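Local structure of EreC (Klebsiella pneumoniae, 6XCQ) at residues N93-E98 against L150-I155; E109-T114 against I137-Y142. The protein is an erythromycin esterase that probably confers macrolide resistance by hydrolysing the ester bond of the macrolactone ring. The protein carries 1 engineered substitution. One frame throughout, in Å; residues are numbered along the deposited sequence.

Contact 1 of 2, residues N93-E98 against L150-I155; sequences NAIGLE and LQLVGI
I95 and L152 face each other across the two parallel strands of a beta-alpha-beta crossover, 94-97 and 151-154, with helices 101-112 and 126-146 both in the connection; strand 151-154 ends the mixed central sheet on one side. The short strand axes come within 4.7 Å and run 23° apart. Five backbone hydrogen bonds establish the register: Q151 N to N93 O, I95 N to Q151 O (the shortest, 2.8 Å), V153 N to I95 O, L97 N to V153 O and I155 N to L97 O.

The apolar contact gathers on the face bearing I95, L97 and L152. L152 has an unusual first torsion, chi1 -96°, which swings its CD2 toward strand 94-97, where that methyl lies 4.0 Å from I95 CB and 3.8 Å from L97 CD1. I95 puts CG1 beside its own backbone N (chi1 -64°) and extends CD1 toward L150, meeting L150 CD1 at 3.7 Å. The other methyl of L150, CD2, packs on the backbone of N93, whose side-chain amide bonds to the backbone of K300 and D298. The same helices cover this face, with L107 touching L97 and L152, and I139 touching I95.

The face of A94, Q151, G96 and V153 has less side-chain contact between the strands: A94 CB and Q151 CB are 4.0 Å apart. At G96 the absence of a side chain admits I155, whose first torsion sets CG1 between its backbone N and carbonyl carbon and CG2 beside N; CG2 lies 4.0 Å from G96 CA, and I155 CG1 approaches L97 O at 3.4 Å.

Contact 2 of 2, residues E109-T114 against I137-Y142; sequences EYLNST and IWIKSY
K140 lays its fully extended side chain across one face of the Y110 ring. Its CD sits 3.7 Å from the ring centroid and 24° off the normal, a CH-pi contact offset toward the hydroxyl side of the ring, since Y110 CZ is the ring atom nearest to K140 CD, at 3.4 Å. With CG anti to the backbone N (chi1 178°) and every later torsion also near 180°, the chain spans the gap between the helices and delivers NZ to the C-terminal end of helix 101-112. There NZ makes a weak hydrogen bond to Y110 O at 3.2 Å and lies 3.0 Å from S113 OG. The same carbonyl accepts from S113 N and from S113 OG, the latter at 2.9 Å, both arriving from one face of its plane. S113 is the first residue to leave helical geometry, and a positive ammonium at this end would be favoured by the helix dipole.

The contact joins the end of helix 101-112 to the C-terminal half of helix 126-146, the two helices that form the connection between parallel strands 94-97 and 151-154. Alongside the lysine, L111 CD2 reaches both K140 CB and I139 CG2, each at 3.7 Å; L111 and K140 run past one another in opposite directions, whereas L111 and I139 cross. At the far end of the tyrosine, Y110 OH approaches I137 CA near the ring plane at 3.4 Å, and a water bridges Y110 OH and I137 O, donating to the latter.

In the fold
Contact 2 is nested in the chain segment that contact 1 closes: strand 94-97 leads into helix 101-112, and helix 126-146 leads into strand 151-154. The helices pack on the face of the sheet that bears I95 and L152, and the two contacts touch through I95 CD1 with I139 CD1 and L152 CD1 with L111 CD1, each pair 3.6 Å apart. Contact 1 lies about 10 Å from the chain centre, contact 2 about 19 Å, measured between centres. The inner contact is more deeply buried than contact 2, though neither is fully buried, and is held by regular backbone bonding plus aliphatic packing. The outer one relies on side chains, combining a lysine, an aromatic face, a bridging water and a smaller apolar patch.

Contact 1 of 2, residues N93-E98 against L150-I155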
# COMPACT_ATOMS: atom_id res chain seq x y z
N ASN A 93 9.50 -0.97 -13.90
CA ASN A 93 8.64 -1.82 -14.73
C ASN A 93 7.50 -2.48 -13.95
O ASN A 93 6.77 -3.29 -14.52
CB ASN A 93 9.47 -2.89 -15.42
CG ASN A 93 10.35 -3.64 -14.45
OD1 ASN A 93 9.96 -3.91 -13.32
ND2 ASN A 93 11.57 -3.97 -14.89
N ALA A 94 7.34 -2.15 -12.67
CA ALA A 94 6.23 -2.69 -11.89
C ALA A 94 5.75 -1.62 -10.90
O ALA A 94 6.52 -0.74 -10.50
CB ALA A 94 6.64 -3.98 -11.15
N ILE A 95 4.48 -1.72 -10.53
CA ILE A 95 3.86 -0.85 -9.53
C ILE A 95 3.16 -1.73 -8.50
O ILE A 95 2.36 -2.59 -8.87
CB ILE A 95 2.86 0.13 -10.16
CG1 ILE A 95 3.59 1.08 -11.12
CG2 ILE A 95 2.12 0.91 -9.07
CD1 ILE A 95 2.72 2.21 -11.61
N GLY A 96 3.43 -1.50 -7.23
CA GLY A 96 2.78 -2.23 -6.15
C GLY A 96 1.77 -1.34 -5.45
O GLY A 96 2.03 -0.16 -5.22
N LEU A 97 0.62 -1.92 -5.12
CA LEU A 97 -0.48 -1.19 -4.49
C LEU A 97 -0.89 -1.87 -3.19
O LEU A 97 -0.74 -3.08 -3.01
CB LEU A 97 -1.70 -1.12 -5.42
CG LEU A 97 -1.45 -0.75 -6.88
CD1 LEU A 97 -2.68 -1.06 -7.71
CD2 LEU A 97 -1.11 0.73 -6.99
N GLU A 98 -1.48 -1.07 -2.30
CA GLU A 98 -2.14 -1.59 -1.10
C GLU A 98 -3.48 -2.23 -1.46
O GLU A 98 -4.57 -1.75 -1.12
CB GLU A 98 -2.34 -0.48 -0.07
CG GLU A 98 -1.07 0.18 0.45
CD GLU A 98 -1.39 1.22 1.52
OE1 GLU A 98 -1.30 2.45 1.24
OE2 GLU A 98 -1.74 0.82 2.64
N LEU A 150 3.75 -2.14 -17.84
CA LEU A 150 4.07 -2.22 -16.42
C LEU A 150 3.32 -3.38 -15.79
O LEU A 150 2.17 -3.65 -16.13
CB LEU A 150 3.68 -0.94 -15.68
CG LEU A 150 4.38 0.37 -16.02
CD1 LEU A 150 3.86 1.47 -15.10
CD2 LEU A 150 5.88 0.21 -15.90
N GLN A 151 3.98 -4.05 -14.85
CA GLN A 151 3.35 -5.09 -14.05
C GLN A 151 2.69 -4.45 -12.83
O GLN A 151 3.33 -3.72 -12.08
CB GLN A 151 4.40 -6.12 -13.63
CG GLN A 151 3.87 -7.37 -12.92
CD GLN A 151 4.99 -8.33 -12.54
OE1 GLN A 151 6.11 -8.21 -13.03
NE2 GLN A 151 4.69 -9.29 -11.67
N LEU A 152 1.40 -4.73 -12.63
CA LEU A 152 0.72 -4.37 -11.39
C LEU A 152 0.81 -5.52 -10.40
O LEU A 152 0.62 -6.68 -10.75
CB LEU A 152 -0.75 -4.08 -11.65
CG LEU A 152 -1.22 -2.66 -11.85
CD1 LEU A 152 -2.72 -2.67 -11.73
CD2 LEU A 152 -0.61 -1.75 -10.80
N VAL A 153 1.07 -5.16 -9.14
CA VAL A 153 1.27 -6.11 -8.04
C VAL A 153 0.46 -5.64 -6.84
O VAL A 153 0.57 -4.47 -6.45
CB VAL A 153 2.76 -6.23 -7.67
CG1 VAL A 153 2.95 -7.18 -6.48
CG2 VAL A 153 3.60 -6.67 -8.88
N GLY A 154 -0.33 -6.53 -6.25
CA GLY A 154 -0.96 -6.21 -4.98
C GLY A 154 -0.02 -6.68 -3.90
O GLY A 154 0.27 -7.88 -3.81
N ILE A 155 0.52 -5.77 -3.09
CA ILE A 155 1.48 -6.18 -2.08
C ILE A 155 0.83 -6.40 -0.73
O ILE A 155 1.53 -6.69 0.25
CB ILE A 155 2.63 -5.15 -1.94
CG1 ILE A 155 2.11 -3.84 -1.39
CG2 ILE A 155 3.35 -4.94 -3.27
CD1 ILE A 155 3.19 -2.85 -1.03

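Contact 2 of 2, residues E109-T114 against I137-Y142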
# COMPACT_ATOMS: atom_id res chain seq x y z
N GLU A 109 -6.33 -6.70 -15.53
CA GLU A 109 -7.31 -6.84 -16.60
C GLU A 109 -7.80 -5.49 -17.08
O GLU A 109 -7.96 -5.26 -18.29
CB GLU A 109 -8.51 -7.65 -16.12
CG GLU A 109 -8.35 -9.14 -16.06
CD GLU A 109 -9.66 -9.80 -15.71
OE1 GLU A 109 -10.52 -9.91 -16.61
OE2 GLU A 109 -9.85 -10.16 -14.53
N TYR A 110 -8.08 -4.58 -16.14
CA TYR A 110 -8.50 -3.24 -16.52
C TYR A 110 -7.45 -2.56 -17.38
O TYR A 110 -7.76 -2.03 -18.45
CB TYR A 110 -8.78 -2.41 -15.26
CG TYR A 110 -8.84 -0.92 -15.50
CD1 TYR A 110 -9.93 -0.36 -16.17
CD2 TYR A 110 -7.82 -0.08 -15.06
CE1 TYR A 110 -10.00 1.02 -16.39
CE2 TYR A 110 -7.89 1.30 -15.27
CZ TYR A 110 -8.98 1.84 -15.94
OH TYR A 110 -9.07 3.20 -16.15
N LEU A 111 -6.20 -2.55 -16.92
CA LEU A 111 -5.15 -1.85 -17.66
C LEU A 111 -5.04 -2.36 -19.09
O LEU A 111 -4.91 -1.57 -20.03
CB LEU A 111 -3.81 -1.99 -16.95
CG LEU A 111 -3.69 -1.22 -15.64
CD1 LEU A 111 -2.29 -1.35 -15.08
CD2 LEU A 111 -4.08 0.25 -15.84
N ASN A 112 -5.11 -3.68 -19.28
CA ASN A 112 -4.88 -4.30 -20.57
C ASN A 112 -6.11 -4.31 -21.46
O ASN A 112 -5.99 -4.59 -22.66
CB ASN A 112 -4.35 -5.72 -20.38
CG ASN A 112 -3.02 -5.76 -19.66
OD1 ASN A 112 -2.07 -5.10 -20.07
ND2 ASN A 112 -2.95 -6.51 -18.57
N SER A 113 -7.28 -4.01 -20.91
CA SER A 113 -8.52 -4.09 -21.68
C SER A 113 -8.63 -2.92 -22.66
O SER A 113 -7.93 -1.91 -22.54
CB SER A 113 -9.71 -4.08 -20.74
OG SER A 113 -9.91 -2.77 -20.25
N THR A 114 -9.54 -3.07 -23.63
CA THR A 114 -9.88 -1.99 -24.54
C THR A 114 -11.15 -2.29 -25.34
O THR A 114 -11.89 -1.37 -25.70
CB THR A 114 -8.74 -1.70 -25.52
OG1 THR A 114 -9.15 -0.68 -26.44
CG2 THR A 114 -8.34 -2.95 -26.29
N ILE A 137 -6.67 5.29 -13.62
CA ILE A 137 -7.22 5.78 -14.88
C ILE A 137 -6.14 6.47 -15.70
O ILE A 137 -6.05 6.29 -16.92
CB ILE A 137 -8.41 6.73 -14.62
CG1 ILE A 137 -9.56 6.00 -13.94
CG2 ILE A 137 -8.89 7.36 -15.93
CD1 ILE A 137 -10.55 6.97 -13.25
N TRP A 138 -5.29 7.26 -15.03
CA TRP A 138 -4.17 7.88 -15.74
C TRP A 138 -3.20 6.83 -16.28
O TRP A 138 -2.78 6.90 -17.44
CB TRP A 138 -3.45 8.88 -14.82
CG TRP A 138 -2.21 9.37 -15.47
CD1 TRP A 138 -2.11 10.38 -16.39
CD2 TRP A 138 -0.90 8.86 -15.28
NE1 TRP A 138 -0.80 10.53 -16.78
CE2 TRP A 138 -0.04 9.61 -16.11
CE3 TRP A 138 -0.36 7.84 -14.50
CZ2 TRP A 138 1.32 9.37 -16.18
CZ3 TRP A 138 0.99 7.61 -14.56
CH2 TRP A 138 1.82 8.37 -15.39
N ILE A 139 -2.83 5.85 -15.45
CA ILE A 139 -1.87 4.82 -15.86
C ILE A 139 -2.33 4.14 -17.15
O ILE A 139 -1.54 3.94 -18.08
CB ILE A 139 -1.68 3.79 -14.73
CG1 ILE A 139 -0.70 4.29 -13.67
CG2 ILE A 139 -1.18 2.46 -15.30
CD1 ILE A 139 -0.61 3.35 -12.47
N LYS A 140 -3.61 3.77 -17.21
CA LYS A 140 -4.11 3.08 -18.39
C LYS A 140 -3.93 3.93 -19.65
O LYS A 140 -3.46 3.44 -20.68
CB LYS A 140 -5.57 2.69 -18.19
CG LYS A 140 -6.22 2.00 -19.39
CD LYS A 140 -7.64 1.53 -19.08
CE LYS A 140 -8.26 0.70 -20.25
NZ LYS A 140 -9.60 0.16 -19.85
N SER A 141 -4.29 5.22 -19.58
CA SER A 141 -4.07 6.10 -20.73
C SER A 141 -2.60 6.21 -21.05
O SER A 141 -2.18 6.02 -22.21
CB SER A 141 -4.67 7.48 -20.45
OG SER A 141 -6.00 7.38 -20.00
N TYR A 142 -1.79 6.52 -20.04
CA TYR A 142 -0.34 6.62 -20.20
C TYR A 142 0.24 5.39 -20.90
O TYR A 142 1.05 5.51 -21.83
CB TYR A 142 0.31 6.82 -18.83
CG TYR A 142 1.82 6.75 -18.86
CD1 TYR A 142 2.56 7.72 -19.53
CD2 TYR A 142 2.50 5.74 -18.20
CE1 TYR A 142 3.94 7.68 -19.55
CE2 TYR A 142 3.88 5.68 -18.22
CZ TYR A 142 4.59 6.66 -18.89
OH TYR A 142 5.96 6.60 -18.90
O HOH W 1 -8.01 5.20 -18.53
O HOH W 2 -3.23 0.60 -21.09